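6-carboxyhexanoate--coa ligase (Bacillus subtilis, PDB 5FLG) belongs to the 6-carboxyhexanoate--CoA ligase family and, in this model, holds phosphoaminophosphonic acid-adenylate ester, magnesium and pimelic acid. Local coordinates at residues 176-188 with 241-253. Numbering follows the deposited sequence.
Sequences LALASKVSRHPAV and YIHDLEKQPILIE. With ANP (phosphoaminophosphonic acid-adenylate ester), chain D.
K181 of helix 170-184 reaches into the C-terminal end of helix 238-247, where its ammonium donates to two main-chain carbonyls at a helix-to-strand junction. The arrangement illustrates how a buried lysine can be satisfied by main-chain oxygens. With CG anti to the backbone N (chi1 164°) and an extended chain beyond it, NZ arrives 2.6 Å from Q248 O, in the carbonyl plane and on a lone pair. A second bond, NZ to L245 O at 2.9 Å, comes from above that carbonyl's plane, and S148 O supplies a third acceptor. The negative end of the helix dipole probably helps to stabilise the charge.

Around this polar centre the packing is close and apolar. The methylene CD of K181 lies against I250 CG1 at 3.7 Å, while further along strand 250-252 the CG1 arm of I252 covers A177 and its CD1 touches S180 CB. Toward helix 238-247, V182 and L245 meet through CG2 and CD2. On its other side the helix of K181 presents L178, whose CD1 lies 3.4 Å from ANP C6, so the same helix joins this packing to the nucleotide pocket.

The contact is looser at the partly exposed margin, where R184 passes Q248 at about a right angle. A second well-packed patch lies at the far end: within the type I turn from H185 to V188, A187 CB sits over a face of the Y241 ring, 3.8 Å from its centroid. The H185 imidazole is held at both nitrogens: ND1 accepts from A187 N at 3.0 Å, and NE2 donates to the anti side of D244 OD2 at 3.1 Å, through a bent N-H...O angle of 144°.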
ATOM      1  N   LEU A 176      16.532  12.284  12.756  1.00 27.69           N
ATOM      2  CA  LEU A 176      17.750  11.808  13.404  1.00 30.93           C
ATOM      3  C   LEU A 176      17.946  10.308  13.153  1.00 31.48           C
ATOM      4  O   LEU A 176      19.090   9.826  13.014  1.00 28.83           O
ATOM      5  CB  LEU A 176      17.768  12.179  14.888  1.00 28.13           C
ATOM      6  CG  LEU A 176      19.037  11.885  15.703  1.00 34.08           C
ATOM      7  CD1 LEU A 176      20.333  12.352  15.017  1.00 28.74           C
ATOM      8  CD2 LEU A 176      18.907  12.518  17.072  1.00 33.29           C
ATOM      9  N   ALA A 177      16.855   9.552  13.077  1.00 28.08           N
ATOM     10  CA  ALA A 177      16.990   8.140  12.732  1.00 27.46           C
ATOM     11  C   ALA A 177      17.563   7.982  11.333  1.00 33.01           C
ATOM     12  O   ALA A 177      18.473   7.135  11.104  1.00 25.82           O
ATOM     13  CB  ALA A 177      15.680   7.416  12.826  1.00 29.25           C
ATOM     14  N   LEU A 178      16.994   8.746  10.391  1.00 27.14           N
ATOM     15  CA  LEU A 178      17.493   8.744   9.023  1.00 27.68           C
ATOM     16  C   LEU A 178      18.959   9.138   8.946  1.00 28.41           C
ATOM     17  O   LEU A 178      19.759   8.468   8.297  1.00 24.52           O
ATOM     18  CB  LEU A 178      16.648   9.676   8.147  1.00 26.26           C
ATOM     19  CG  LEU A 178      16.942   9.611   6.648  1.00 28.55           C
ATOM     20  CD1 LEU A 178      15.739  10.091   5.843  1.00 28.05           C
ATOM     21  CD2 LEU A 178      18.172  10.449   6.324  1.00 27.19           C
ATOM     22  N   ALA A 179      19.273  10.294   9.529  1.00 26.28           N
ATOM     23  CA  ALA A 179      20.581  10.823   9.460  1.00 27.75           C
ATOM     24  C   ALA A 179      21.597   9.892  10.078  1.00 30.77           C
ATOM     25  O   ALA A 179      22.705   9.805   9.577  1.00 28.72           O
ATOM     26  CB  ALA A 179      20.686  12.189  10.074  1.00 26.58           C
ATOM     27  N   SER A 180      21.244   9.257  11.191  1.00 26.59           N
ATOM     28  CA  SER A 180      22.141   8.289  11.795  1.00 30.90           C
ATOM     29  C   SER A 180      22.399   7.062  10.912  1.00 31.09           C
ATOM     30  O   SER A 180      23.536   6.588  10.776  1.00 29.66           O
ATOM     31  CB  SER A 180      21.603   7.873  13.161  1.00 29.69           C
ATOM     32  OG  SER A 180      21.531   8.999  13.992  1.00 26.26           O
ATOM     33  N   LYS A 181      21.346   6.515  10.331  1.00 26.27           N
ATOM     34  CA  LYS A 181      21.547   5.423   9.399  1.00 30.30           C
ATOM     35  C   LYS A 181      22.425   5.854   8.230  1.00 32.57           C
ATOM     36  O   LYS A 181      23.386   5.165   7.880  1.00 29.53           O
ATOM     37  CB  LYS A 181      20.232   4.901   8.843  1.00 29.49           C
ATOM     38  CG  LYS A 181      20.454   4.043   7.613  1.00 29.84           C
ATOM     39  CD  LYS A 181      19.285   3.138   7.289  1.00 28.33           C
ATOM     40  CE  LYS A 181      19.466   2.571   5.902  1.00 28.91           C
ATOM     41  NZ  LYS A 181      18.451   1.557   5.548  1.00 30.71           N
ATOM     42  N   VAL A 182      22.120   7.020   7.662  1.00 33.04           N
ATOM     43  CA  VAL A 182      22.810   7.473   6.486  1.00 33.17           C
ATOM     44  C   VAL A 182      24.282   7.741   6.807  1.00 34.39           C
ATOM     45  O   VAL A 182      25.164   7.363   6.049  1.00 33.09           O
ATOM     46  CB  VAL A 182      22.128   8.709   5.898  1.00 29.23           C
ATOM     47  CG1 VAL A 182      22.988   9.339   4.817  1.00 29.35           C
ATOM     48  CG2 VAL A 182      20.778   8.321   5.311  1.00 30.24           C
ATOM     49  N   SER A 183      24.540   8.400   7.928  1.00 31.28           N
ATOM     50  CA  SER A 183      25.899   8.809   8.256  1.00 33.96           C
ATOM     51  C   SER A 183      26.838   7.627   8.514  1.00 34.90           C
ATOM     52  O   SER A 183      28.056   7.747   8.375  1.00 36.36           O
ATOM     53  CB  SER A 183      25.875   9.691   9.466  1.00 30.87           C
ATOM     54  OG  SER A 183      27.150  10.228   9.727  1.00 29.88           O
ATOM     55  N   ARG A 184      26.265   6.552   9.040  1.00 35.01           N
ATOM     56  CA  ARG A 184      26.975   5.304   9.264  1.00 41.22           C
ATOM     57  C   ARG A 184      27.579   4.747   7.955  1.00 37.92           C
ATOM     58  O   ARG A 184      28.577   4.046   7.957  1.00 35.14           O
ATOM     59  CB  ARG A 184      25.986   4.304   9.842  1.00 39.64           C
ATOM     60  CG  ARG A 184      26.574   2.948  10.174  1.00 47.89           C
ATOM     61  CD  ARG A 184      26.036   2.445  11.507  1.00 51.18           C
ATOM     62  NE  ARG A 184      26.504   1.095  11.811  1.00 55.36           N
ATOM     63  CZ  ARG A 184      26.174   0.035  11.090  1.00 51.48           C
ATOM     64  NH1 ARG A 184      25.401   0.186  10.023  1.00 52.88           N
ATOM     65  NH2 ARG A 184      26.641  -1.159  11.410  1.00 55.78           N
ATOM     66  N   HIS A 185      26.900   4.955   6.846  1.00 33.30           N
ATOM     67  CA  HIS A 185      27.383   4.389   5.606  1.00 34.15           C
ATOM     68  C   HIS A 185      28.783   4.873   5.245  1.00 30.49           C
ATOM     69  O   HIS A 185      29.042   6.051   5.181  1.00 30.77           O
ATOM     70  CB  HIS A 185      26.416   4.681   4.484  1.00 34.60           C
ATOM     71  CG  HIS A 185      26.657   3.851   3.271  1.00 40.31           C
ATOM     72  ND1 HIS A 185      27.779   4.007   2.480  1.00 43.42           N
ATOM     73  CD2 HIS A 185      25.973   2.805   2.757  1.00 41.30           C
ATOM     74  CE1 HIS A 185      27.762   3.110   1.510  1.00 41.09           C
ATOM     75  NE2 HIS A 185      26.660   2.390   1.635  1.00 49.58           N
ATOM     76  N   PRO A 186      29.715   3.947   5.043  1.00 30.39           N
ATOM     77  CA  PRO A 186      31.103   4.434   4.839  1.00 33.05           C
ATOM     78  C   PRO A 186      31.319   5.362   3.629  1.00 29.74           C
ATOM     79  O   PRO A 186      32.191   6.211   3.671  1.00 31.22           O
ATOM     80  CB  PRO A 186      31.943   3.151   4.704  1.00 30.18           C
ATOM     81  CG  PRO A 186      31.000   2.014   4.569  1.00 33.57           C
ATOM     82  CD  PRO A 186      29.573   2.489   4.888  1.00 31.74           C
ATOM     83  N   ALA A 187      30.436   5.363   2.645  1.00 33.34           N
ATOM     84  CA  ALA A 187      30.644   6.275   1.502  1.00 35.52           C
ATOM     85  C   ALA A 187      30.060   7.690   1.687  1.00 39.16           C
ATOM     86  O   ALA A 187      30.387   8.618   0.924  1.00 33.57           O
ATOM     87  CB  ALA A 187      30.121   5.633   0.229  1.00 39.75           C
ATOM     88  N   VAL A 188      29.227   7.884   2.714  1.00 30.96           N
ATOM     89  CA  VAL A 188      28.614   9.184   2.921  1.00 25.87           C
ATOM     90  C   VAL A 188      29.439  10.108   3.787  1.00 25.18           C
ATOM     91  O   VAL A 188      29.635   9.867   4.995  1.00 30.74           O
ATOM     92  CB  VAL A 188      27.184   9.068   3.557  1.00 29.13           C
ATOM     93  CG1 VAL A 188      26.574  10.452   3.713  1.00 25.46           C
ATOM     94  CG2 VAL A 188      26.282   8.202   2.720  1.00 29.64           C
ATOM     95  N   TYR A 241      25.307   1.298  -3.070  1.00 43.74           N
ATOM     96  CA  TYR A 241      25.035   2.257  -2.014  1.00 37.19           C
ATOM     97  C   TYR A 241      23.526   2.415  -1.868  1.00 38.77           C
ATOM     98  O   TYR A 241      22.997   2.409  -0.744  1.00 41.76           O
ATOM     99  CB  TYR A 241      25.687   3.617  -2.308  1.00 41.00           C
ATOM    100  CG  TYR A 241      27.204   3.607  -2.539  1.00 44.08           C
ATOM    101  CD1 TYR A 241      28.018   2.631  -1.973  1.00 43.11           C
ATOM    102  CD2 TYR A 241      27.822   4.632  -3.245  1.00 49.64           C
ATOM    103  CE1 TYR A 241      29.405   2.678  -2.109  1.00 47.21           C
ATOM    104  CE2 TYR A 241      29.204   4.674  -3.409  1.00 48.10           C
ATOM    105  CZ  TYR A 241      29.987   3.692  -2.848  1.00 47.84           C
ATOM    106  OH  TYR A 241      31.357   3.813  -2.920  1.00 46.78           O
ATOM    107  N   ILE A 242      22.839   2.513  -3.002  1.00 34.87           N
ATOM    108  CA  ILE A 242      21.383   2.709  -3.030  1.00 39.74           C
ATOM    109  C   ILE A 242      20.688   1.531  -2.359  1.00 43.47           C
ATOM    110  O   ILE A 242      19.717   1.688  -1.601  1.00 39.43           O
ATOM    111  CB  ILE A 242      20.861   2.879  -4.483  1.00 39.37           C
ATOM    112  CG1 ILE A 242      21.194   4.278  -5.002  1.00 42.03           C
ATOM    113  CG2 ILE A 242      19.354   2.652  -4.550  1.00 40.09           C
ATOM    114  CD1 ILE A 242      20.772   4.516  -6.431  1.00 42.07           C
ATOM    115  N   HIS A 243      21.203   0.337  -2.617  1.00 40.47           N
ATOM    116  CA  HIS A 243      20.589  -0.845  -2.058  1.00 47.42           C
ATOM    117  C   HIS A 243      20.754  -0.874  -0.530  1.00 43.55           C
ATOM    118  O   HIS A 243      19.787  -1.114   0.198  1.00 36.87           O
ATOM    119  CB  HIS A 243      21.178  -2.095  -2.712  1.00 49.57           C
ATOM    120  CG  HIS A 243      20.589  -3.364  -2.198  1.00 51.67           C
ATOM    121  ND1 HIS A 243      21.114  -4.034  -1.117  1.00 49.74           N
ATOM    122  CD2 HIS A 243      19.452  -4.018  -2.536  1.00 50.75           C
ATOM    123  CE1 HIS A 243      20.368  -5.092  -0.858  1.00 51.27           C
ATOM    124  NE2 HIS A 243      19.356  -5.106  -1.708  1.00 52.02           N
ATOM    125  N   ASP A 244      21.942  -0.512  -0.050  1.00 38.77           N
ATOM    126  CA  ASP A 244      22.162  -0.365   1.381  1.00 39.23           C
ATOM    127  C   ASP A 244      21.189   0.633   1.997  1.00 45.06           C
ATOM    128  O   ASP A 244      20.636   0.377   3.063  1.00 39.71           O
ATOM    129  CB  ASP A 244      23.580   0.105   1.693  1.00 45.26           C
ATOM    130  CG  ASP A 244      24.635  -0.884   1.242  1.00 48.90           C
ATOM    131  OD1 ASP A 244      24.338  -2.098   1.274  1.00 46.26           O
ATOM    132  OD2 ASP A 244      25.766  -0.448   0.888  1.00 57.74           O
ATOM    133  N   LEU A 245      21.065   1.814   1.401  1.00 39.29           N
ATOM    134  CA  LEU A 245      20.190   2.831   1.970  1.00 38.94           C
ATOM    135  C   LEU A 245      18.726   2.398   1.987  1.00 42.23           C
ATOM    136  O   LEU A 245      17.970   2.739   2.899  1.00 36.97           O
ATOM    137  CB  LEU A 245      20.339   4.153   1.215  1.00 39.13           C
ATOM    138  CG  LEU A 245      21.721   4.785   1.350  1.00 37.58           C
ATOM    139  CD1 LEU A 245      21.883   5.896   0.344  1.00 44.17           C
ATOM    140  CD2 LEU A 245      21.951   5.313   2.753  1.00 41.98           C
ATOM    141  N   GLU A 246      18.316   1.656   0.969  1.00 43.75           N
ATOM    142  CA  GLU A 246      16.938   1.214   0.888  1.00 43.04           C
ATOM    143  C   GLU A 246      16.637  -0.029   1.714  1.00 43.14           C
ATOM    144  O   GLU A 246      15.524  -0.150   2.238  1.00 44.72           O
ATOM    145  CB  GLU A 246      16.513   1.041  -0.575  1.00 48.38           C
ATOM    146  CG  GLU A 246      16.574   2.362  -1.344  1.00 56.47           C
ATOM    147  CD  GLU A 246      16.069   2.283  -2.781  1.00 66.11           C
ATOM    148  OE1 GLU A 246      16.140   1.197  -3.392  1.00 65.77           O
ATOM    149  OE2 GLU A 246      15.653   3.341  -3.321  1.00 73.58           O
ATOM    150  N   LYS A 247      17.634  -0.884   1.955  1.00 35.35           N
ATOM    151  CA  LYS A 247      17.347  -2.236   2.457  1.00 40.20           C
ATOM    152  C   LYS A 247      17.945  -2.641   3.815  1.00 38.32           C
ATOM    153  O   LYS A 247      17.511  -3.628   4.424  1.00 46.42           O
ATOM    154  CB  LYS A 247      17.733  -3.266   1.412  1.00 45.28           C
ATOM    155  CG  LYS A 247      16.933  -3.124   0.127  1.00 50.73           C
ATOM    156  CD  LYS A 247      15.450  -3.360   0.381  1.00 57.54           C
ATOM    157  CE  LYS A 247      14.824  -4.230  -0.697  1.00 64.31           C
ATOM    158  NZ  LYS A 247      14.481  -3.413  -1.889  1.00 65.66           N
ATOM    159  N   GLN A 248      18.916  -1.888   4.307  1.00 37.53           N
ATOM    160  CA  GLN A 248      19.625  -2.289   5.516  1.00 40.65           C
ATOM    161  C   GLN A 248      18.861  -1.839   6.778  1.00 35.72           C
ATOM    162  O   GLN A 248      18.567  -0.669   6.931  1.00 36.07           O
ATOM    163  CB  GLN A 248      21.015  -1.693   5.496  1.00 43.71           C
ATOM    164  CG  GLN A 248      21.929  -2.163   6.610  1.00 52.60           C
ATOM    165  CD  GLN A 248      22.894  -1.062   7.036  1.00 57.52           C
ATOM    166  OE1 GLN A 248      22.561   0.129   6.970  1.00 54.16           O
ATOM    167  NE2 GLN A 248      24.097  -1.451   7.456  1.00 65.37           N
ATOM    168  N   PRO A 249      18.454  -2.791   7.621  1.00 31.83           N
ATOM    169  CA  PRO A 249      17.546  -2.401   8.692  1.00 32.97           C
ATOM    170  C   PRO A 249      18.280  -1.907   9.926  1.00 31.36           C
ATOM    171  O   PRO A 249      19.249  -2.510  10.371  1.00 35.03           O
ATOM    172  CB  PRO A 249      16.750  -3.676   8.987  1.00 35.65           C
ATOM    173  CG  PRO A 249      17.557  -4.799   8.441  1.00 35.55           C
ATOM    174  CD  PRO A 249      18.484  -4.249   7.398  1.00 32.96           C
ATOM    175  N   ILE A 250      17.838  -0.769  10.439  1.00 29.54           N
ATOM    176  CA  ILE A 250      18.503  -0.080  11.503  1.00 29.60           C
ATOM    177  C   ILE A 250      17.465   0.293  12.564  1.00 32.56           C
ATOM    178  O   ILE A 250      16.408   0.832  12.245  1.00 28.57           O
ATOM    179  CB  ILE A 250      19.156   1.186  10.973  1.00 31.28           C
ATOM    180  CG1 ILE A 250      20.321   0.824  10.021  1.00 37.99           C
ATOM    181  CG2 ILE A 250      19.697   2.009  12.114  1.00 29.49           C
ATOM    182  CD1 ILE A 250      21.599   0.490  10.749  1.00 35.54           C
ATOM    183  N   LEU A 251      17.765  -0.020  13.813  1.00 30.75           N
ATOM    184  CA  LEU A 251      17.045   0.571  14.941  1.00 33.19           C
ATOM    185  C   LEU A 251      17.969   1.474  15.721  1.00 30.06           C
ATOM    186  O   LEU A 251      19.137   1.147  15.925  1.00 29.80           O
ATOM    187  CB  LEU A 251      16.515  -0.505  15.872  1.00 30.90           C
ATOM    188  CG  LEU A 251      15.352  -1.319  15.344  1.00 33.49           C
ATOM    189  CD1 LEU A 251      15.001  -2.435  16.328  1.00 37.30           C
ATOM    190  CD2 LEU A 251      14.135  -0.452  15.062  1.00 34.24           C
ATOM    191  N   ILE A 252      17.461   2.631  16.127  1.00 26.21           N
ATOM    192  CA  ILE A 252      18.220   3.522  16.967  1.00 25.42           C
ATOM    193  C   ILE A 252      17.949   3.171  18.447  1.00 29.68           C
ATOM    194  O   ILE A 252      16.807   3.044  18.875  1.00 33.58           O
ATOM    195  CB  ILE A 252      17.837   4.970  16.715  1.00 28.98           C
ATOM    196  CG1 ILE A 252      17.950   5.300  15.237  1.00 29.43           C
ATOM    197  CG2 ILE A 252      18.682   5.882  17.569  1.00 29.68           C
ATOM    198  CD1 ILE A 252      19.362   5.185  14.695  1.00 29.32           C
ATOM    199  N   GLU A 253      18.999   3.025  19.234  1.00 35.18           N
ATOM    200  CA  GLU A 253      18.843   2.888  20.666  1.00 35.73           C
ATOM    201  C   GLU A 253      19.907   3.712  21.319  1.00 39.79           C
ATOM    202  O   GLU A 253      21.103   3.442  21.163  1.00 34.46           O
ATOM    203  CB  GLU A 253      18.966   1.440  21.120  1.00 42.55           C
ATOM    204  CG  GLU A 253      18.533   1.265  22.568  1.00 54.63           C
ATOM    205  CD  GLU A 253      19.062   0.000  23.220  1.00 63.94           C
ATOM    206  OE1 GLU A 253      19.056  -1.069  22.563  1.00 66.54           O
ATOM    207  OE2 GLU A 253      19.425   0.079  24.420  1.00 72.28           O
TER
HETATM  208  PG  ANP D 702       6.651  14.160   5.750  1.00 34.61           P
HETATM  209  O1G ANP D 702       5.250  13.627   5.871  1.00 32.91           O
HETATM  210  O2G ANP D 702       6.696  15.664   5.773  1.00 36.24           O
HETATM  211  O3G ANP D 702       7.658  13.570   6.683  1.00 29.62           O
HETATM  212  PB  ANP D 702       8.747  13.465   3.763  1.00 29.51           P
HETATM  213  O1B ANP D 702       9.344  12.546   4.769  1.00 25.35           O
HETATM  214  O2B ANP D 702       8.690  13.172   2.310  1.00 29.38           O
HETATM  215  N3B ANP D 702       7.081  13.691   4.163  1.00 27.99           N
HETATM  216  PA  ANP D 702      10.297  15.460   5.141  1.00 34.05           P
HETATM  217  O1A ANP D 702      10.044  16.868   5.424  1.00 28.96           O
HETATM  218  O2A ANP D 702      10.343  14.408   6.213  1.00 32.00           O
HETATM  219  O3A ANP D 702       9.383  14.945   3.921  1.00 31.40           O
HETATM  220  O5' ANP D 702      11.759  15.465   4.374  1.00 27.61           O
HETATM  221  C5' ANP D 702      12.148  16.558   3.591  1.00 29.63           C
HETATM  222  C4' ANP D 702      12.737  16.053   2.271  1.00 29.70           C
HETATM  223  O4' ANP D 702      13.811  15.149   2.561  1.00 29.85           O
HETATM  224  C3' ANP D 702      11.719  15.278   1.449  1.00 29.55           C
HETATM  225  O3' ANP D 702      11.043  16.120   0.523  1.00 33.47           O
HETATM  226  C2' ANP D 702      12.578  14.303   0.698  1.00 30.57           C
HETATM  227  O2' ANP D 702      13.171  14.978  -0.413  1.00 26.08           O
HETATM  228  C1' ANP D 702      13.648  14.007   1.710  1.00 30.02           C
HETATM  229  N9  ANP D 702      13.276  12.794   2.446  1.00 32.14           N
HETATM  230  C8  ANP D 702      12.312  12.651   3.423  1.00 37.16           C
HETATM  231  N7  ANP D 702      12.333  11.390   3.916  1.00 34.41           N
HETATM  232  C5  ANP D 702      13.292  10.710   3.216  1.00 27.81           C
HETATM  233  C6  ANP D 702      13.825   9.338   3.170  1.00 31.13           C
HETATM  234  N6  ANP D 702      13.344   8.367   3.952  1.00 35.14           N
HETATM  235  N1  ANP D 702      14.832   9.059   2.314  1.00 27.74           N
HETATM  236  C2  ANP D 702      15.318   9.992   1.489  1.00 26.06           C
HETATM  237  N3  ANP D 702      14.949  11.284   1.500  1.00 27.49           N
HETATM  238  C4  ANP D 702      13.883  11.644   2.253  1.00 28.03           C